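F5/8 type C domain protein (Clostridium perfringens, PDB 7JRM) probably helps a mucin-degrading O-glycopeptidase recognise its glycan-bearing substrates, through a calcium-containing carbohydrate-binding module joined to further domains. Local coordinates at residues A[431-445]-A[450-462]. Sequence-based numbering, arbitrary orientation.
Sequences INTKDLSSGLYGVHV and EGFSGVMFYLFNV
F460 packs its ring against Y441, V443 and L436. Its first torsion (chi1 64°) places CG over the backbone, flanked by N and C, and swings the ring toward strand 440-445. Y441 CB lies over one face, 3.8 Å from the centroid of the F460 ring, a CH-pi contact. The Y441 and F460 rings run almost parallel, but their centres are well offset and they stack little. V443 CG2 and L436 CD1 meet the rim of F460 in its plane; V443 CG2 is 3.6 Å from F460 CE2. V412 of strand 407-413 also touches F460.

The two strands form an antiparallel beta hairpin at the C-terminus, within a mixed sheet. Paired backbone bonds join Y441 to F460, V443 to Y458 and V445 to M456. At the chain end G439 and V462 exchange two backbone hydrogen bonds, with G439 N to V462 O at 3.0 Å. A water donates to V462 OXT and also bonds S438 OG.

The other face of the sheet carries H444 and F457. They make an edge-to-face pair, with the edge of F457 toward the face of H444 and planes at 66°. F457 CE1 comes within 3.4 Å of H444 CE1. F457 CG is anti to the backbone N (chi1 -179°), and this carries the ring across to H444 and G442. F457 CE1 lies 3.6 Å from G442 CA.

T433 OG1 lies 3.1 Å from V462 CG2; it is buried here and has no polar partner. The hydroxyl of Y441 donates to S437 O at 2.9 Å, from above the carbonyl plane, and ties the ring to the preceding loop.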
loop_
_atom_site.group_PDB
_atom_site.type_symbol
_atom_site.label_atom_id
_atom_site.label_comp_id
_atom_site.label_asym_id
_atom_site.label_seq_id
_atom_site.Cartn_x
_atom_site.Cartn_y
_atom_site.Cartn_z
ATOM N N ILE A 431 -55.493 19.600 -1.940
ATOM C CA ILE A 431 -56.839 19.043 -1.987
ATOM C C ILE A 431 -57.833 20.183 -2.152
ATOM O O ILE A 431 -57.811 21.151 -1.381
ATOM C CB ILE A 431 -57.155 18.221 -0.725
ATOM C CG1 ILE A 431 -56.223 17.013 -0.628
ATOM C CG2 ILE A 431 -58.613 17.781 -0.724
ATOM C CD1 ILE A 431 -56.040 16.500 0.781
ATOM N N ASN A 432 -58.700 20.070 -3.155
ATOM C CA ASN A 432 -59.780 21.031 -3.318
ATOM C C ASN A 432 -60.842 20.793 -2.253
ATOM O O ASN A 432 -61.291 19.660 -2.051
ATOM C CB ASN A 432 -60.389 20.917 -4.716
ATOM C CG ASN A 432 -61.715 21.648 -4.840
ATOM O OD1 ASN A 432 -61.926 22.691 -4.220
ATOM N ND2 ASN A 432 -62.619 21.100 -5.644
ATOM N N THR A 433 -61.245 21.863 -1.570
ATOM C CA THR A 433 -62.223 21.767 -0.496
ATOM C C THR A 433 -63.471 22.604 -0.734
ATOM O O THR A 433 -64.351 22.635 0.133
ATOM C CB THR A 433 -61.588 22.175 0.842
ATOM O OG1 THR A 433 -62.482 21.852 1.911
ATOM C CG2 THR A 433 -61.309 23.665 0.868
ATOM N N LYS A 434 -63.577 23.282 -1.881
ATOM C CA LYS A 434 -64.758 24.095 -2.154
ATOM C C LYS A 434 -66.000 23.237 -2.361
ATOM O O LYS A 434 -67.103 23.645 -1.979
ATOM C CB LYS A 434 -64.519 24.977 -3.377
ATOM C CG LYS A 434 -63.452 26.042 -3.181
ATOM C CD LYS A 434 -63.011 26.631 -4.512
ATOM C CE LYS A 434 -62.573 25.546 -5.485
ATOM N NZ LYS A 434 -61.327 24.865 -5.034
ATOM N N ASP A 435 -65.845 22.058 -2.956
ATOM C CA ASP A 435 -66.964 21.180 -3.271
ATOM C C ASP A 435 -67.238 20.152 -2.180
ATOM O O ASP A 435 -68.069 19.261 -2.381
ATOM C CB ASP A 435 -66.711 20.464 -4.601
ATOM C CG ASP A 435 -65.380 19.731 -4.626
ATOM O OD1 ASP A 435 -65.062 19.110 -5.662
ATOM O OD2 ASP A 435 -64.651 19.777 -3.613
ATOM N N LEU A 436 -66.566 20.254 -1.038
ATOM C CA LEU A 436 -66.682 19.254 0.012
ATOM C C LEU A 436 -67.783 19.628 0.993
ATOM O O LEU A 436 -67.940 20.797 1.355
ATOM C CB LEU A 436 -65.355 19.101 0.757
ATOM C CG LEU A 436 -64.446 17.994 0.227
ATOM C CD1 LEU A 436 -63.044 18.105 0.816
ATOM C CD2 LEU A 436 -65.057 16.635 0.509
ATOM N N SER A 437 -68.546 18.624 1.420
ATOM C CA SER A 437 -69.564 18.837 2.435
ATOM C C SER A 437 -68.915 19.139 3.781
ATOM O O SER A 437 -67.776 18.747 4.049
ATOM C CB SER A 437 -70.470 17.610 2.552
ATOM O OG SER A 437 -70.983 17.230 1.287
ATOM N N SER A 438 -69.655 19.847 4.630
ATOM C CA SER A 438 -69.131 20.237 5.933
ATOM C C SER A 438 -68.929 19.010 6.814
ATOM O O SER A 438 -69.811 18.153 6.917
ATOM C CB SER A 438 -70.077 21.228 6.608
ATOM O OG SER A 438 -69.686 22.565 6.345
ATOM N N GLY A 439 -67.770 18.927 7.443
ATOM C CA GLY A 439 -67.468 17.817 8.324
ATOM C C GLY A 439 -65.972 17.607 8.434
ATOM O O GLY A 439 -65.168 18.357 7.884
ATOM N N LEU A 440 -65.616 16.554 9.165
ATOM C CA LEU A 440 -64.223 16.199 9.397
ATOM C C LEU A 440 -63.733 15.242 8.319
ATOM O O LEU A 440 -64.462 14.347 7.885
ATOM C CB LEU A 440 -64.055 15.561 10.777
ATOM C CG LEU A 440 -62.695 15.727 11.460
ATOM C CD1 LEU A 440 -62.034 17.037 11.054
ATOM C CD2 LEU A 440 -62.843 15.640 12.971
ATOM N N TYR A 441 -62.487 15.436 7.894
ATOM C CA TYR A 441 -61.887 14.613 6.854
ATOM C C TYR A 441 -60.471 14.238 7.258
ATOM O O TYR A 441 -59.768 15.014 7.911
ATOM C CB TYR A 441 -61.874 15.335 5.502
ATOM C CG TYR A 441 -63.248 15.539 4.910
ATOM C CD1 TYR A 441 -64.017 16.642 5.253
ATOM C CD2 TYR A 441 -63.779 14.623 4.013
ATOM C CE1 TYR A 441 -65.277 16.829 4.716
ATOM C CE2 TYR A 441 -65.037 14.800 3.472
ATOM C CZ TYR A 441 -65.781 15.905 3.826
ATOM O OH TYR A 441 -67.034 16.085 3.286
ATOM N N GLY A 442 -60.058 13.039 6.860
ATOM C CA GLY A 442 -58.727 12.546 7.149
ATOM C C GLY A 442 -57.936 12.330 5.875
ATOM O O GLY A 442 -58.489 11.970 4.835
ATOM N N VAL A 443 -56.628 12.559 5.964
ATOM C CA VAL A 443 -55.710 12.386 4.843
ATOM C C VAL A 443 -54.706 11.309 5.226
ATOM O O VAL A 443 -53.987 11.451 6.222
ATOM C CB VAL A 443 -54.996 13.698 4.480
ATOM C CG1 VAL A 443 -54.072 13.487 3.289
ATOM C CG2 VAL A 443 -56.011 14.792 4.191
ATOM N N HIS A 444 -54.655 10.239 4.438
ATOM C CA HIS A 444 -53.765 9.112 4.688
ATOM C C HIS A 444 -52.644 9.126 3.657
ATOM O O HIS A 444 -52.901 9.022 2.453
ATOM C CB HIS A 444 -54.530 7.790 4.637
ATOM C CG HIS A 444 -55.500 7.610 5.762
ATOM N ND1 HIS A 444 -56.711 8.265 5.813
ATOM C CD2 HIS A 444 -55.439 6.847 6.879
ATOM C CE1 HIS A 444 -57.354 7.914 6.912
ATOM N NE2 HIS A 444 -56.603 7.056 7.577
ATOM N N VAL A 445 -51.408 9.253 4.131
ATOM C CA VAL A 445 -50.226 9.254 3.278
ATOM C C VAL A 445 -49.594 7.873 3.402
ATOM O O VAL A 445 -48.820 7.608 4.326
ATOM C CB VAL A 445 -49.246 10.365 3.663
ATOM C CG1 VAL A 445 -48.020 10.332 2.758
ATOM C CG2 VAL A 445 -49.929 11.724 3.612
ATOM N N GLU A 450 -38.152 -0.847 1.703
ATOM C CA GLU A 450 -37.492 -2.027 2.250
ATOM C C GLU A 450 -37.457 -1.960 3.772
ATOM O O GLU A 450 -36.589 -1.301 4.353
ATOM C CB GLU A 450 -36.076 -2.163 1.684
ATOM C CG GLU A 450 -35.301 -3.358 2.224
ATOM C CD GLU A 450 -36.122 -4.633 2.228
ATOM O OE1 GLU A 450 -36.587 -5.039 3.315
ATOM O OE2 GLU A 450 -36.301 -5.232 1.146
ATOM N N GLY A 451 -38.405 -2.632 4.421
ATOM C CA GLY A 451 -38.488 -2.646 5.865
ATOM C C GLY A 451 -39.053 -1.393 6.496
ATOM O O GLY A 451 -39.104 -1.312 7.729
ATOM N N PHE A 452 -39.482 -0.416 5.699
ATOM C CA PHE A 452 -39.999 0.853 6.206
ATOM C C PHE A 452 -41.357 1.110 5.569
ATOM O O PHE A 452 -41.445 1.349 4.361
ATOM C CB PHE A 452 -39.029 1.997 5.911
ATOM C CG PHE A 452 -39.420 3.303 6.541
ATOM C CD1 PHE A 452 -39.897 3.348 7.840
ATOM C CD2 PHE A 452 -39.301 4.490 5.835
ATOM C CE1 PHE A 452 -40.254 4.551 8.422
ATOM C CE2 PHE A 452 -39.654 5.695 6.410
ATOM C CZ PHE A 452 -40.131 5.725 7.705
ATOM N N SER A 453 -42.412 1.063 6.380
ATOM C CA SER A 453 -43.769 1.277 5.896
ATOM C C SER A 453 -44.602 1.886 7.013
ATOM O O SER A 453 -44.214 1.866 8.184
ATOM C CB SER A 453 -44.401 -0.031 5.405
ATOM O OG SER A 453 -44.867 -0.808 6.494
ATOM N N GLY A 454 -45.754 2.430 6.640
ATOM C CA GLY A 454 -46.653 2.992 7.630
ATOM C C GLY A 454 -47.635 3.961 6.995
ATOM O O GLY A 454 -47.872 3.928 5.789
ATOM N N VAL A 455 -48.193 4.822 7.846
ATOM C CA VAL A 455 -49.235 5.764 7.454
ATOM C C VAL A 455 -48.958 7.104 8.123
ATOM O O VAL A 455 -48.789 7.170 9.344
ATOM C CB VAL A 455 -50.639 5.258 7.842
ATOM C CG1 VAL A 455 -51.641 6.405 7.858
ATOM C CG2 VAL A 455 -51.090 4.154 6.901
ATOM N N MET A 456 -48.911 8.167 7.324
ATOM C CA MET A 456 -48.836 9.533 7.830
ATOM C C MET A 456 -50.216 10.163 7.693
ATOM O O MET A 456 -50.727 10.306 6.577
ATOM C CB MET A 456 -47.788 10.345 7.069
ATOM C CG MET A 456 -47.548 11.733 7.636
ATOM S SD MET A 456 -45.890 12.341 7.280
ATOM C CE MET A 456 -46.075 14.079 7.659
ATOM N N PHE A 457 -50.816 10.535 8.820
ATOM C CA PHE A 457 -52.214 10.940 8.864
ATOM C C PHE A 457 -52.335 12.440 9.101
ATOM O O PHE A 457 -51.674 12.991 9.987
ATOM C CB PHE A 457 -52.967 10.176 9.953
ATOM C CG PHE A 457 -54.426 10.519 10.033
ATOM C CD1 PHE A 457 -55.316 10.042 9.084
ATOM C CD2 PHE A 457 -54.910 11.321 11.054
ATOM C CE1 PHE A 457 -56.660 10.357 9.153
ATOM C CE2 PHE A 457 -56.253 11.640 11.127
ATOM C CZ PHE A 457 -57.129 11.156 10.177
ATOM N N TYR A 458 -53.184 13.086 8.306
ATOM C CA TYR A 458 -53.585 14.471 8.493
ATOM C C TYR A 458 -55.089 14.531 8.735
ATOM O O TYR A 458 -55.810 13.546 8.561
ATOM C CB TYR A 458 -53.233 15.329 7.272
ATOM C CG TYR A 458 -51.771 15.673 7.113
ATOM C CD1 TYR A 458 -51.211 16.749 7.789
ATOM C CD2 TYR A 458 -50.954 14.938 6.264
ATOM C CE1 TYR A 458 -49.879 17.078 7.632
ATOM C CE2 TYR A 458 -49.622 15.255 6.104
ATOM C CZ TYR A 458 -49.088 16.325 6.790
ATOM O OH TYR A 458 -47.760 16.645 6.632
ATOM N N LEU A 459 -55.563 15.709 9.133
ATOM C CA LEU A 459 -56.993 15.967 9.186
ATOM C C LEU A 459 -57.241 17.431 8.857
ATOM O O LEU A 459 -56.378 18.286 9.073
ATOM C CB LEU A 459 -57.600 15.589 10.552
ATOM C CG LEU A 459 -57.324 16.316 11.880
ATOM C CD1 LEU A 459 -57.949 17.712 11.974
ATOM C CD2 LEU A 459 -57.805 15.450 13.037
ATOM N N PHE A 460 -58.427 17.707 8.320
ATOM C CA PHE A 460 -58.845 19.074 8.052
ATOM C C PHE A 460 -60.359 19.153 8.171
ATOM O O PHE A 460 -61.075 18.283 7.669
ATOM C CB PHE A 460 -58.377 19.557 6.671
ATOM C CG PHE A 460 -58.969 18.796 5.515
ATOM C CD1 PHE A 460 -60.093 19.270 4.859
ATOM C CD2 PHE A 460 -58.388 17.618 5.073
ATOM C CE1 PHE A 460 -60.635 18.579 3.791
ATOM C CE2 PHE A 460 -58.927 16.922 4.006
ATOM C CZ PHE A 460 -60.050 17.404 3.364
ATOM N N ASN A 461 -60.835 20.189 8.854
ATOM C CA ASN A 461 -62.258 20.392 9.059
ATOM C C ASN A 461 -62.825 21.301 7.977
ATOM O O ASN A 461 -62.127 22.156 7.427
ATOM C CB ASN A 461 -62.527 20.994 10.439
ATOM C CG ASN A 461 -63.974 20.854 10.862
ATOM O OD1 ASN A 461 -64.613 19.835 10.602
ATOM N ND2 ASN A 461 -64.500 21.881 11.518
ATOM N N VAL A 462 -64.107 21.108 7.679
ATOM C CA VAL A 462 -64.758 21.865 6.619
ATOM C C VAL A 462 -66.081 22.430 7.124
ATOM O O VAL A 462 -66.846 21.749 7.804
ATOM C CB VAL A 462 -64.969 20.987 5.372
ATOM C CG1 VAL A 462 -66.088 21.540 4.497
ATOM C CG2 VAL A 462 -63.675 20.857 4.594
ATOM O OXT VAL A 462 -66.419 23.586 6.866
HETATM O O HOH W 1 -68.334 24.844 5.057
#